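Dihydrodipicolinate synthase (Rhodopseudomonas palustris, PDB 3DZ1) probably catalyses the condensation of pyruvate with aspartate semialdehyde to 4-hydroxy-tetrahydrodipicolinate, a step of lysine biosynthesis. Local coordinates at residues Ala14-Pro19 / Val46-Ile51; Ser30-Thr35 / Ala67-Lys72; Ile108-Ser113 / Leu146-Thr151; Asp141-Leu146 / His170-Gly175; Gln157-Ser162 / Ser190-Ser195. One frame throughout, in Å; residues are numbered along the deposited sequence.

From the N terminus, contact 1 closes the first beta-alpha-beta unit by pairing the ends of strands 11-15 and 45-48. Contact 2 crosses it along the chain and packs helix 28-40 against helix 60-73, outside those strands. The two touch, Phe70 meeting Val48 and Ile31 meeting Pro19. Contact 3 opens only after both have closed. It joins the loops that follow strand 105-108 and helix 143-146. Contact 4 crosses contact 3, shares Leu146 with it and ties the ends of strands 137-141 and 165-170. Contact 5 crosses contact 4 and follows contact 3 in series, fastening helix 152-161 to the loop before strand 195-198. None is nested in another.

Contact 1 of 5, residues Ala14-Pro19 / Val46-Ile51; sequences AIAPTP and VTVLGI
Thr47 is bonded through its backbone to Ala14 and Ala16, the residues flanking its bridge partner Ile15. Thr47 N donates to Ala14 O at 2.8 Å. Ala16 N donates to Thr47 O at 2.9 Å, with a C=O...N angle of 169°. This is parallel pairing. The Thr47 side chain lies on the same face of the sheet as Ile15. That face looks into the barrel, where the side chains of Thr47 and Met217, a predicted pyruvate-binding residue, come within about 3 Å at their nearest atoms.

Ala16 turns its methyl the other way, toward the second strand. Its CB meets Val46 CG1 at 3.8 Å and Val48 CG1 at 4.3 Å. Val46 CG1 stands anti to its backbone N (chi1 -173°), which brings it beside both this methyl and Ala14 O. Ala14 O also takes a CA-H...O contact from Val46 CA at 3.2 Å.

Farther along, water joins the two segments. One molecule donates to Ala16 O and to Thr18 OG1, and it accepts from Leu49 N at 2.8 Å. It links the two segments beyond their direct backbone bonds.

Strands 11-15 and 45-48 are the first two of the eight-stranded barrel, joined by helix 28-40. Strand 215-218 bonds the far edge of the first strand, and strand 78-82 that of the second. Outside, Ala14 packs on Tyr38 of helix 28-40, and Ala16 and Val48 pack on Phe70 of helix 60-73.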
# COMPACT_ATOMS: atom_id res chain seq x y z
N ALA A 14 11.17 7.90 27.92
CA ALA A 14 9.72 8.07 27.80
C ALA A 14 9.35 8.88 26.56
O ALA A 14 9.96 9.90 26.27
CB ALA A 14 9.18 8.75 29.05
N ILE A 15 8.36 8.40 25.80
CA ILE A 15 7.91 9.14 24.62
C ILE A 15 6.78 10.02 25.14
O ILE A 15 5.72 9.54 25.53
CB ILE A 15 7.36 8.20 23.53
CG1 ILE A 15 8.43 7.19 23.13
CG2 ILE A 15 6.93 9.04 22.32
CD1 ILE A 15 7.97 6.17 22.11
N ALA A 16 7.03 11.33 25.15
CA ALA A 16 6.07 12.29 25.66
C ALA A 16 4.99 12.77 24.71
O ALA A 16 5.26 13.16 23.58
CB ALA A 16 6.82 13.50 26.22
N PRO A 17 3.74 12.74 25.17
CA PRO A 17 2.65 13.22 24.31
C PRO A 17 2.73 14.74 24.46
O PRO A 17 3.41 15.24 25.35
CB PRO A 17 1.41 12.65 24.99
CG PRO A 17 1.78 12.69 26.44
CD PRO A 17 3.21 12.16 26.42
N THR A 18 2.06 15.48 23.58
CA THR A 18 2.05 16.93 23.70
C THR A 18 0.76 17.26 24.44
O THR A 18 -0.33 17.00 23.93
CB THR A 18 2.06 17.62 22.32
OG1 THR A 18 3.31 17.35 21.67
CG2 THR A 18 1.89 19.13 22.46
N PRO A 19 0.86 17.79 25.67
CA PRO A 19 -0.30 18.14 26.48
C PRO A 19 -1.12 19.30 25.91
O PRO A 19 -0.57 20.36 25.62
CB PRO A 19 0.31 18.52 27.84
CG PRO A 19 1.62 17.80 27.85
CD PRO A 19 2.10 17.99 26.44
N VAL A 46 13.84 11.50 27.33
CA VAL A 46 12.50 11.77 26.86
C VAL A 46 12.54 12.06 25.37
O VAL A 46 13.43 12.78 24.90
CB VAL A 46 11.89 12.99 27.60
CG1 VAL A 46 10.42 13.16 27.22
CG2 VAL A 46 12.03 12.82 29.11
N THR A 47 11.60 11.50 24.62
CA THR A 47 11.52 11.74 23.19
C THR A 47 10.27 12.60 22.99
O THR A 47 9.21 12.30 23.53
CB THR A 47 11.41 10.42 22.41
OG1 THR A 47 12.60 9.65 22.65
CG2 THR A 47 11.28 10.68 20.91
N VAL A 48 10.41 13.69 22.24
CA VAL A 48 9.29 14.60 22.03
C VAL A 48 8.92 14.83 20.57
O VAL A 48 9.69 14.53 19.66
CB VAL A 48 9.58 15.97 22.68
CG1 VAL A 48 9.81 15.80 24.17
CG2 VAL A 48 10.79 16.62 22.04
N LEU A 49 7.72 15.38 20.38
CA LEU A 49 7.18 15.67 19.05
C LEU A 49 6.92 14.38 18.28
O LEU A 49 6.59 13.36 18.88
CB LEU A 49 8.12 16.60 18.27
CG LEU A 49 8.29 17.98 18.92
CD1 LEU A 49 9.15 18.87 18.04
CD2 LEU A 49 6.93 18.61 19.13
N GLY A 50 7.07 14.42 16.96
CA GLY A 50 6.80 13.23 16.18
C GLY A 50 5.31 12.89 16.22
O GLY A 50 4.51 13.65 16.78
N ILE A 51 4.95 11.75 15.65
CA ILE A 51 3.56 11.31 15.62
C ILE A 51 2.90 11.19 16.99
O ILE A 51 1.81 11.73 17.21
CB ILE A 51 3.43 9.94 14.90
CG1 ILE A 51 3.94 10.06 13.47
CG2 ILE A 51 1.98 9.48 14.92
CD1 ILE A 51 3.24 11.12 12.65
O HOH W 1 5.72 15.78 22.31
O HOH W 2 6.80 12.19 21.23

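Contact 2 of 5, residues Ser30-Thr35 / Ala67-Lys72; sequences SIDRLT and ATRFIK
Ile31 sets its CG2 methyl squarely over one face of the Phe70 ring. Ile31 CG2 is 3.4 Å from the centroid of the Phe70 ring, a well-centred CH-pi contact. CG2 is shared between two partners, because it also touches the aliphatic Arg69 CG at 3.5 Å. The CG1 branch extends across the same ring, more distantly.

Asp32, next in the chain, forms a salt bridge with Arg69. The guanidinium comes side-on and uses two nitrogens, one for each carboxylate oxygen. Arg69 NH2 donates to Asp32 OD2 at 2.7 Å, on the syn lone pair and almost straight. Arg69 NE donates to Asp32 OD1 at 3.1 Å, from somewhat out of the carboxylate plane. The two flat groups lie 21° apart. A bend at chi2 of Arg69 (87°) carries the side chain past Ile31 to its acid. A leucine in place of Arg69 would probably leave Asp32 without its charged mate.

Thr35 lies one turn after Ile31. Its OG1 donates to Ile31 O at 2.8 Å. That carbonyl also accepts from Thr35 N, the two donors coming from opposite faces of its plane. The bond fixes Thr35 OG1 at the edge of the Phe70 ring, 3.2 Å from Phe70 CD1.

The two helix segments run in the same general direction, crossing at -39°, with axes 9.6 Å apart at closest approach. Such side-by-side packing of successive helices is the outer layer of a TIM barrel, here with an apolar core near the strands and a charged pair at the surface.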
# COMPACT_ATOMS: atom_id res chain seq x y z
N SER A 30 1.53 21.19 32.19
CA SER A 30 1.56 19.73 32.11
C SER A 30 2.86 19.23 31.49
O SER A 30 3.34 18.14 31.84
CB SER A 30 0.36 19.21 31.32
OG SER A 30 -0.82 19.30 32.10
N ILE A 31 3.44 20.00 30.58
CA ILE A 31 4.70 19.59 29.98
C ILE A 31 5.75 19.51 31.09
O ILE A 31 6.51 18.55 31.16
CB ILE A 31 5.17 20.59 28.89
CG1 ILE A 31 4.28 20.46 27.66
CG2 ILE A 31 6.63 20.33 28.53
CD1 ILE A 31 4.59 21.45 26.56
N ASP A 32 5.75 20.50 31.98
CA ASP A 32 6.71 20.50 33.09
C ASP A 32 6.41 19.37 34.06
O ASP A 32 7.32 18.70 34.56
CB ASP A 32 6.68 21.83 33.85
CG ASP A 32 6.96 23.03 32.96
OD1 ASP A 32 7.79 22.93 32.04
OD2 ASP A 32 6.34 24.10 33.20
N ARG A 33 5.13 19.16 34.34
CA ARG A 33 4.70 18.12 35.26
C ARG A 33 5.10 16.73 34.73
O ARG A 33 5.57 15.88 35.49
CB ARG A 33 3.18 18.20 35.44
CG ARG A 33 2.61 17.29 36.50
CD ARG A 33 1.10 17.48 36.54
NE ARG A 33 0.74 18.86 36.82
CZ ARG A 33 -0.23 19.52 36.20
NH1 ARG A 33 -0.94 18.94 35.24
NH2 ARG A 33 -0.49 20.78 36.53
N LEU A 34 4.89 16.51 33.44
CA LEU A 34 5.26 15.24 32.82
C LEU A 34 6.76 15.04 32.90
O LEU A 34 7.24 13.97 33.27
CB LEU A 34 4.84 15.22 31.34
CG LEU A 34 3.43 14.78 31.00
CD1 LEU A 34 3.19 14.93 29.50
CD2 LEU A 34 3.24 13.33 31.43
N THR A 35 7.51 16.09 32.57
CA THR A 35 8.96 16.02 32.60
C THR A 35 9.50 15.69 33.99
O THR A 35 10.38 14.85 34.13
CB THR A 35 9.60 17.35 32.13
OG1 THR A 35 9.14 17.66 30.81
CG2 THR A 35 11.12 17.24 32.12
N ALA A 67 9.13 21.46 21.88
CA ALA A 67 10.42 20.79 21.98
C ALA A 67 11.31 21.54 22.96
O ALA A 67 11.99 20.93 23.79
CB ALA A 67 11.07 20.72 20.62
N THR A 68 11.32 22.87 22.85
CA THR A 68 12.14 23.71 23.72
C THR A 68 11.73 23.62 25.19
O THR A 68 12.58 23.52 26.08
CB THR A 68 12.10 25.19 23.29
OG1 THR A 68 12.57 25.32 21.95
CG2 THR A 68 12.98 26.04 24.20
N ARG A 69 10.42 23.64 25.44
CA ARG A 69 9.91 23.55 26.80
C ARG A 69 10.43 22.28 27.47
O ARG A 69 10.91 22.32 28.61
CB ARG A 69 8.38 23.53 26.79
CG ARG A 69 7.75 23.61 28.18
CD ARG A 69 7.57 25.06 28.61
NE ARG A 69 7.05 25.18 29.97
CZ ARG A 69 6.64 26.32 30.50
NH1 ARG A 69 6.69 27.44 29.80
NH2 ARG A 69 6.19 26.35 31.75
N PHE A 70 10.34 21.16 26.76
CA PHE A 70 10.80 19.87 27.27
C PHE A 70 12.31 19.84 27.49
O PHE A 70 12.80 19.35 28.51
CB PHE A 70 10.42 18.74 26.31
CG PHE A 70 9.03 18.21 26.49
CD1 PHE A 70 8.68 17.51 27.64
CD2 PHE A 70 8.06 18.39 25.51
CE1 PHE A 70 7.40 16.98 27.81
CE2 PHE A 70 6.78 17.87 25.66
CZ PHE A 70 6.45 17.17 26.81
N ILE A 71 13.05 20.36 26.51
CA ILE A 71 14.50 20.38 26.59
C ILE A 71 14.98 21.17 27.81
O ILE A 71 15.84 20.69 28.57
CB ILE A 71 15.13 20.99 25.32
CG1 ILE A 71 14.82 20.09 24.11
CG2 ILE A 71 16.64 21.11 25.47
CD1 ILE A 71 15.27 20.66 22.78
N LYS A 72 14.42 22.35 28.02
CA LYS A 72 14.82 23.19 29.14
C LYS A 72 14.44 22.63 30.50
O LYS A 72 15.12 22.86 31.50
CB LYS A 72 14.22 24.59 28.98
CG LYS A 72 14.66 25.30 27.71
CD LYS A 72 16.17 25.46 27.67
CE LYS A 72 16.62 26.23 26.44
NZ LYS A 72 18.10 26.39 26.42

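Contact 3 of 5, residues Ile108-Ser113 / Leu146-Thr151; sequences IAPPPS and LSVVMT
Leu146 O is approached by Pro112 across the contact and by Val148 of its own segment. Pro112 CA makes a CA-H...O contact of 3.4 Å with it, and Val148 N gives it a weak hydrogen bond of 2.7 Å. The weak bond spans a tight turn at Ser147, whose positive phi (72°) resembles that of a gamma turn. The turn presents Val148 to the proline loop.

Pro110 is at the centre of the packing. Its CG touches both Val148 CB, at 3.9 Å, and the terminal methyl of Met150, a selenomethionine. Met150 CE comes within 3.3 Å of Pro110 CG, tighter than usual for two carbons. The extended Met150 chain ends with its methyl against Pro110 CG. Beside Pro110, Leu146 CD1 rests on Ala109 CB at 3.7 Å. Val148 CG2 lies 3.2 Å from Pro111 O.

Phe124 of helix 117-131 packs on Pro110, and Ile155 and Ile158 of helix 152-161 on Met150. Nearby, Val149 packs on Thr116 of the second subunit.

Three successive prolines have no N-H to donate. The two loops are therefore held mainly by shape and carbon packing, with the CA-H...O contact as a polar supplement.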
# COMPACT_ATOMS: atom_id res chain seq x y z
N ILE A 108 14.95 10.22 13.25
CA ILE A 108 14.55 10.29 11.85
C ILE A 108 13.93 8.99 11.37
O ILE A 108 14.54 7.91 11.47
CB ILE A 108 15.75 10.62 10.93
CG1 ILE A 108 16.46 11.88 11.42
CG2 ILE A 108 15.25 10.86 9.50
CD1 ILE A 108 17.74 12.20 10.66
N ALA A 109 12.72 9.09 10.85
CA ALA A 109 12.00 7.94 10.30
C ALA A 109 12.00 8.14 8.80
O ALA A 109 12.06 9.27 8.31
CB ALA A 109 10.57 7.91 10.84
N PRO A 110 11.94 7.05 8.03
CA PRO A 110 11.93 7.18 6.57
C PRO A 110 10.54 7.48 6.03
O PRO A 110 9.53 7.15 6.66
CB PRO A 110 12.43 5.82 6.11
CG PRO A 110 11.75 4.91 7.09
CD PRO A 110 11.97 5.63 8.42
N PRO A 111 10.46 8.13 4.86
CA PRO A 111 9.14 8.41 4.29
C PRO A 111 8.52 7.05 3.95
O PRO A 111 9.24 6.10 3.64
CB PRO A 111 9.46 9.25 3.05
CG PRO A 111 10.87 8.86 2.71
CD PRO A 111 11.52 8.78 4.07
N PRO A 112 7.19 6.95 3.99
CA PRO A 112 6.48 5.69 3.70
C PRO A 112 6.63 5.07 2.31
O PRO A 112 6.27 3.91 2.11
CB PRO A 112 5.03 6.03 4.03
CG PRO A 112 4.94 7.48 3.65
CD PRO A 112 6.23 8.05 4.22
N SER A 113 7.19 5.82 1.36
CA SER A 113 7.33 5.32 -0.00
C SER A 113 8.59 4.52 -0.32
O SER A 113 8.62 3.79 -1.31
CB SER A 113 7.23 6.49 -0.99
OG SER A 113 8.31 7.39 -0.83
N LEU A 146 4.93 2.76 9.36
CA LEU A 146 5.65 3.46 8.31
C LEU A 146 5.80 2.69 7.00
O LEU A 146 6.29 3.24 6.01
CB LEU A 146 7.03 3.87 8.85
CG LEU A 146 6.96 4.66 10.15
CD1 LEU A 146 8.37 4.99 10.62
CD2 LEU A 146 6.16 5.94 9.94
N SER A 147 5.39 1.42 6.99
CA SER A 147 5.45 0.58 5.80
C SER A 147 6.85 0.13 5.40
O SER A 147 7.06 -1.02 5.02
CB SER A 147 4.80 1.30 4.61
OG SER A 147 3.48 1.69 4.91
N VAL A 148 7.82 1.04 5.48
CA VAL A 148 9.19 0.70 5.10
C VAL A 148 9.76 -0.46 5.93
O VAL A 148 9.56 -0.52 7.14
CB VAL A 148 10.12 1.92 5.26
CG1 VAL A 148 11.55 1.54 4.89
CG2 VAL A 148 9.62 3.06 4.38
N VAL A 149 10.45 -1.37 5.26
CA VAL A 149 11.07 -2.50 5.93
C VAL A 149 12.57 -2.41 5.72
O VAL A 149 13.04 -2.22 4.60
CB VAL A 149 10.55 -3.85 5.38
CG1 VAL A 149 11.28 -5.01 6.05
CG2 VAL A 149 9.06 -3.97 5.61
N MSE A 150 13.33 -2.52 6.82
CA MSE A 150 14.78 -2.45 6.78
C MSE A 150 15.43 -3.72 7.32
O MSE A 150 15.23 -4.06 8.49
CB MSE A 150 15.27 -1.27 7.63
CG MSE A 150 14.60 0.06 7.32
SE MSE A 150 15.36 1.45 8.43
CE MSE A 150 14.16 2.89 7.98
N THR A 151 16.22 -4.40 6.50
CA THR A 151 16.89 -5.61 6.97
C THR A 151 18.05 -5.21 7.88
O THR A 151 18.50 -4.07 7.85
CB THR A 151 17.48 -6.44 5.81
OG1 THR A 151 18.52 -5.68 5.17
CG2 THR A 151 16.40 -6.78 4.80

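Contact 4 of 5, residues Asp141-Leu146 / His170-Gly175; sequences DYPLTL and HEDWPG
Glu171 lays its carboxylate over one face of the Tyr142 ring. The planes are 26° apart, and Glu171 OE2 stands 3.8 Å above the ring plane, over its centre. On the same face Glu171 OE1 projects beyond the CG-CD2 bond of the ring, 3.4 Å from Tyr142 CD2. Glu171 CG stands anti to the carbonyl carbon (chi1 -58°) and the chain is extended beyond it, which carries the carboxylate across the Tyr142 face. Thr145 CB covers the opposite face, so the ring is held between acid and methine. The backbones also meet: Glu171 N gives Asp141 O a weak hydrogen bond of 2.9 Å.

Two waters extend this pairing. One accepts from Asp172 N and donates to Asp141 OD2 at 2.6 Å. The other accepts from Leu144 N and donates to Glu171 O at 2.7 Å. The Pro143 ring touches the Asp172 carboxylate, CG to OD1 at 3.6 Å. Leu144 CD1 reaches Trp173 CZ3 at 4.2 Å.

Partners farther out fix the charged groups. Glu171 OE1 forms a salt bridge with Lys169 and accepts from Gln140 NE2, while Asn200 N bonds OE2. These hold the carboxylate in place over the ring. Asp141 OD2 and Asp172 OD2 are only 4.4 Å apart. Both bind Lys178, which is likely to offset their repulsion.

Asp141 and His170 are bridge partners at the ends of strands 137-141 and 165-170, the fifth and sixth of the barrel. The sixth strand bears the Schiff-base lysine in this family. His170 packs on helix 176-188 and on strand 195-198. Helix 143-146 projects to the subunit boundary, where Leu144 touches Trp173 of the third subunit and Trp173 meets Gln257 of that subunit.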
# COMPACT_ATOMS: atom_id res chain seq x y z
N ASP A 141 12.80 2.42 13.14
CA ASP A 141 12.43 1.26 12.33
C ASP A 141 11.08 0.75 12.85
O ASP A 141 11.01 -0.03 13.79
CB ASP A 141 13.51 0.18 12.49
CG ASP A 141 13.19 -1.09 11.72
OD1 ASP A 141 12.31 -1.07 10.84
OD2 ASP A 141 13.84 -2.11 12.01
N TYR A 142 10.00 1.20 12.21
CA TYR A 142 8.65 0.86 12.63
C TYR A 142 7.76 0.56 11.42
O TYR A 142 6.89 1.35 11.07
CB TYR A 142 8.10 2.04 13.43
CG TYR A 142 6.81 1.83 14.20
CD1 TYR A 142 6.35 0.55 14.50
CD2 TYR A 142 6.10 2.92 14.68
CE1 TYR A 142 5.20 0.37 15.28
CE2 TYR A 142 4.96 2.75 15.46
CZ TYR A 142 4.51 1.48 15.75
OH TYR A 142 3.39 1.32 16.53
N PRO A 143 7.97 -0.60 10.78
CA PRO A 143 7.22 -1.04 9.60
C PRO A 143 5.70 -1.00 9.76
O PRO A 143 4.99 -0.61 8.84
CB PRO A 143 7.72 -2.47 9.39
CG PRO A 143 9.11 -2.43 9.92
CD PRO A 143 8.97 -1.62 11.18
N LEU A 144 5.22 -1.41 10.93
CA LEU A 144 3.78 -1.44 11.18
C LEU A 144 3.06 -0.16 10.77
O LEU A 144 1.98 -0.21 10.19
CB LEU A 144 3.51 -1.72 12.66
CG LEU A 144 2.02 -1.81 12.99
CD1 LEU A 144 1.45 -3.05 12.34
CD2 LEU A 144 1.80 -1.85 14.50
N THR A 145 3.65 0.99 11.08
CA THR A 145 3.01 2.26 10.76
C THR A 145 3.65 3.02 9.60
O THR A 145 2.99 3.83 8.94
CB THR A 145 3.00 3.19 11.99
OG1 THR A 145 4.34 3.56 12.32
CG2 THR A 145 2.36 2.49 13.18
N LEU A 146 4.93 2.76 9.36
CA LEU A 146 5.65 3.46 8.31
C LEU A 146 5.80 2.69 7.00
O LEU A 146 6.29 3.24 6.01
CB LEU A 146 7.03 3.87 8.85
CG LEU A 146 6.96 4.66 10.15
CD1 LEU A 146 8.37 4.99 10.62
CD2 LEU A 146 6.16 5.94 9.94
N HIS A 170 14.16 0.37 17.86
CA HIS A 170 13.69 -0.91 17.36
C HIS A 170 12.20 -1.15 17.56
O HIS A 170 11.74 -1.36 18.69
CB HIS A 170 14.50 -2.02 18.02
CG HIS A 170 14.06 -3.41 17.66
ND1 HIS A 170 14.44 -4.02 16.48
CD2 HIS A 170 13.27 -4.29 18.31
CE1 HIS A 170 13.90 -5.23 16.43
NE2 HIS A 170 13.19 -5.42 17.52
N GLU A 171 11.44 -1.14 16.47
CA GLU A 171 10.01 -1.36 16.54
C GLU A 171 9.52 -2.41 15.53
O GLU A 171 8.32 -2.53 15.29
CB GLU A 171 9.26 -0.04 16.34
CG GLU A 171 9.65 1.03 17.35
CD GLU A 171 8.64 2.16 17.43
OE1 GLU A 171 8.80 3.18 16.71
OE2 GLU A 171 7.68 2.03 18.21
N ASP A 172 10.45 -3.16 14.95
CA ASP A 172 10.06 -4.18 13.98
C ASP A 172 9.22 -5.24 14.69
O ASP A 172 9.41 -5.51 15.88
CB ASP A 172 11.29 -4.83 13.34
CG ASP A 172 10.96 -5.52 12.03
OD1 ASP A 172 9.77 -5.53 11.66
OD2 ASP A 172 11.88 -6.04 11.37
N TRP A 173 8.31 -5.85 13.95
CA TRP A 173 7.39 -6.83 14.50
C TRP A 173 6.98 -7.83 13.42
O TRP A 173 6.21 -7.49 12.52
CB TRP A 173 6.16 -6.09 15.05
CG TRP A 173 5.04 -6.96 15.53
CD1 TRP A 173 4.99 -7.69 16.68
CD2 TRP A 173 3.77 -7.15 14.88
NE1 TRP A 173 3.77 -8.33 16.78
CE2 TRP A 173 3.01 -8.01 15.69
CE3 TRP A 173 3.21 -6.67 13.68
CZ2 TRP A 173 1.71 -8.41 15.35
CZ3 TRP A 173 1.92 -7.07 13.34
CH2 TRP A 173 1.19 -7.93 14.17
N PRO A 174 7.50 -9.07 13.48
CA PRO A 174 8.43 -9.62 14.47
C PRO A 174 9.83 -9.02 14.36
O PRO A 174 10.35 -8.85 13.26
CB PRO A 174 8.44 -11.12 14.15
CG PRO A 174 7.14 -11.34 13.40
CD PRO A 174 7.06 -10.11 12.54
N GLY A 175 10.45 -8.73 15.50
CA GLY A 175 11.78 -8.15 15.47
C GLY A 175 12.79 -8.72 16.44
O GLY A 175 13.90 -8.20 16.56
O HOH W 3 13.24 -2.52 14.54
O HOH W 4 6.61 -2.76 13.22

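Contact 5 of 5, residues Gln157-Ser162 / Ser190-Ser195; sequences QIVMDS and SLRPLS
Val159 sets its CG1 methyl over one face of the guanidinium of Arg192. The methyl carbon sits 3.4 Å above the guanidinium plane, over its centre. On another side Met160, a selenomethionine, slides past the arginine in the opposite direction. Met160 SE comes to 3.6 Å from Arg192 CG and to the same distance from Arg192 N, a buried N-H for which the model offers no partner. Bends at chi2 and chi3 curl the Met160 chain over this backbone.

The contact belongs to the outer layer of the TIM barrel. It sets the end of helix 152-161 against the loop that leads from helix 176-188 into strand 195-198.

Val159 has a second branch for the loop. Its CG2 meets Leu194 CD1 at 4.0 Å, and its CG1 also reaches Leu191 CD1. Arg192 runs extended from CG to NE, and its NH1 donates to Cys165 O. With a leucine in place of Arg192, Cys165 O would probably lose this donor and Val159 CG1 the flat group that covers it. Ser162 OG lies at the guanidinium edge, 3.4 Å from Arg192 NH2. Ser162 OG donates to Val159 O at 2.7 Å, and Ser162 N bonds the same carbonyl from the same face of its plane.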
# COMPACT_ATOMS: atom_id res chain seq x y z
N GLN A 157 24.33 -0.76 7.25
CA GLN A 157 24.86 0.15 6.24
C GLN A 157 24.52 1.60 6.58
O GLN A 157 25.37 2.49 6.49
CB GLN A 157 24.30 -0.21 4.87
CG GLN A 157 24.69 0.75 3.75
CD GLN A 157 24.55 0.10 2.38
OE1 GLN A 157 23.62 -0.67 2.13
NE2 GLN A 157 25.47 0.43 1.48
N ILE A 158 23.27 1.85 6.97
CA ILE A 158 22.83 3.19 7.33
C ILE A 158 23.70 3.75 8.44
O ILE A 158 24.14 4.90 8.39
CB ILE A 158 21.36 3.19 7.82
CG1 ILE A 158 20.43 2.81 6.68
CG2 ILE A 158 21.00 4.56 8.39
CD1 ILE A 158 18.99 2.58 7.11
N VAL A 159 23.93 2.93 9.46
CA VAL A 159 24.74 3.34 10.60
C VAL A 159 26.20 3.59 10.22
O VAL A 159 26.76 4.65 10.54
CB VAL A 159 24.69 2.28 11.72
CG1 VAL A 159 25.66 2.66 12.83
CG2 VAL A 159 23.28 2.17 12.28
N MSE A 160 26.81 2.63 9.54
CA MSE A 160 28.21 2.77 9.15
C MSE A 160 28.44 3.85 8.09
O MSE A 160 29.56 4.36 7.96
CB MSE A 160 28.75 1.42 8.67
CG MSE A 160 28.73 0.33 9.75
SE MSE A 160 29.67 0.82 11.39
CE MSE A 160 31.45 0.23 10.89
N ASP A 161 27.41 4.18 7.33
CA ASP A 161 27.51 5.23 6.31
C ASP A 161 27.46 6.60 6.99
O ASP A 161 27.91 7.60 6.43
CB ASP A 161 26.34 5.16 5.32
CG ASP A 161 26.58 4.20 4.17
OD1 ASP A 161 27.66 3.57 4.10
OD2 ASP A 161 25.67 4.07 3.32
N SER A 162 26.91 6.64 8.19
CA SER A 162 26.76 7.88 8.93
C SER A 162 27.88 8.20 9.91
O SER A 162 28.57 7.32 10.42
CB SER A 162 25.45 7.87 9.72
OG SER A 162 25.59 7.06 10.88
N SER A 190 31.59 -5.92 12.16
CA SER A 190 31.06 -5.20 11.01
C SER A 190 30.17 -4.02 11.43
O SER A 190 29.86 -3.15 10.62
CB SER A 190 30.28 -6.15 10.10
OG SER A 190 29.20 -6.76 10.78
N LEU A 191 29.77 -4.00 12.70
CA LEU A 191 28.93 -2.91 13.20
C LEU A 191 29.50 -2.30 14.47
O LEU A 191 29.80 -3.00 15.44
CB LEU A 191 27.51 -3.42 13.46
CG LEU A 191 26.48 -2.41 13.96
CD1 LEU A 191 26.33 -1.27 12.96
CD2 LEU A 191 25.15 -3.10 14.17
N ARG A 192 29.66 -0.97 14.47
CA ARG A 192 30.20 -0.25 15.61
C ARG A 192 29.17 -0.13 16.74
O ARG A 192 28.04 -0.57 16.59
CB ARG A 192 30.65 1.15 15.18
CG ARG A 192 29.51 2.08 14.77
CD ARG A 192 30.08 3.47 14.51
NE ARG A 192 29.21 4.35 13.73
CZ ARG A 192 28.05 4.85 14.14
NH1 ARG A 192 27.58 4.55 15.35
NH2 ARG A 192 27.39 5.68 13.35
N PRO A 193 29.56 0.47 17.88
CA PRO A 193 28.64 0.63 19.00
C PRO A 193 27.33 1.27 18.55
O PRO A 193 27.34 2.23 17.76
CB PRO A 193 29.42 1.53 19.96
CG PRO A 193 30.83 1.04 19.75
CD PRO A 193 30.91 0.94 18.25
N LEU A 194 26.22 0.75 19.04
CA LEU A 194 24.90 1.25 18.68
C LEU A 194 23.89 0.95 19.77
O LEU A 194 23.75 -0.20 20.19
CB LEU A 194 24.43 0.59 17.37
CG LEU A 194 23.04 0.97 16.84
CD1 LEU A 194 23.07 2.39 16.31
CD2 LEU A 194 22.62 0.01 15.74
N SER A 195 23.20 1.98 20.24
CA SER A 195 22.19 1.79 21.27
C SER A 195 20.93 1.27 20.61
O SER A 195 20.56 1.69 19.51
CB SER A 195 21.90 3.12 21.98
OG SER A 195 20.85 2.97 22.94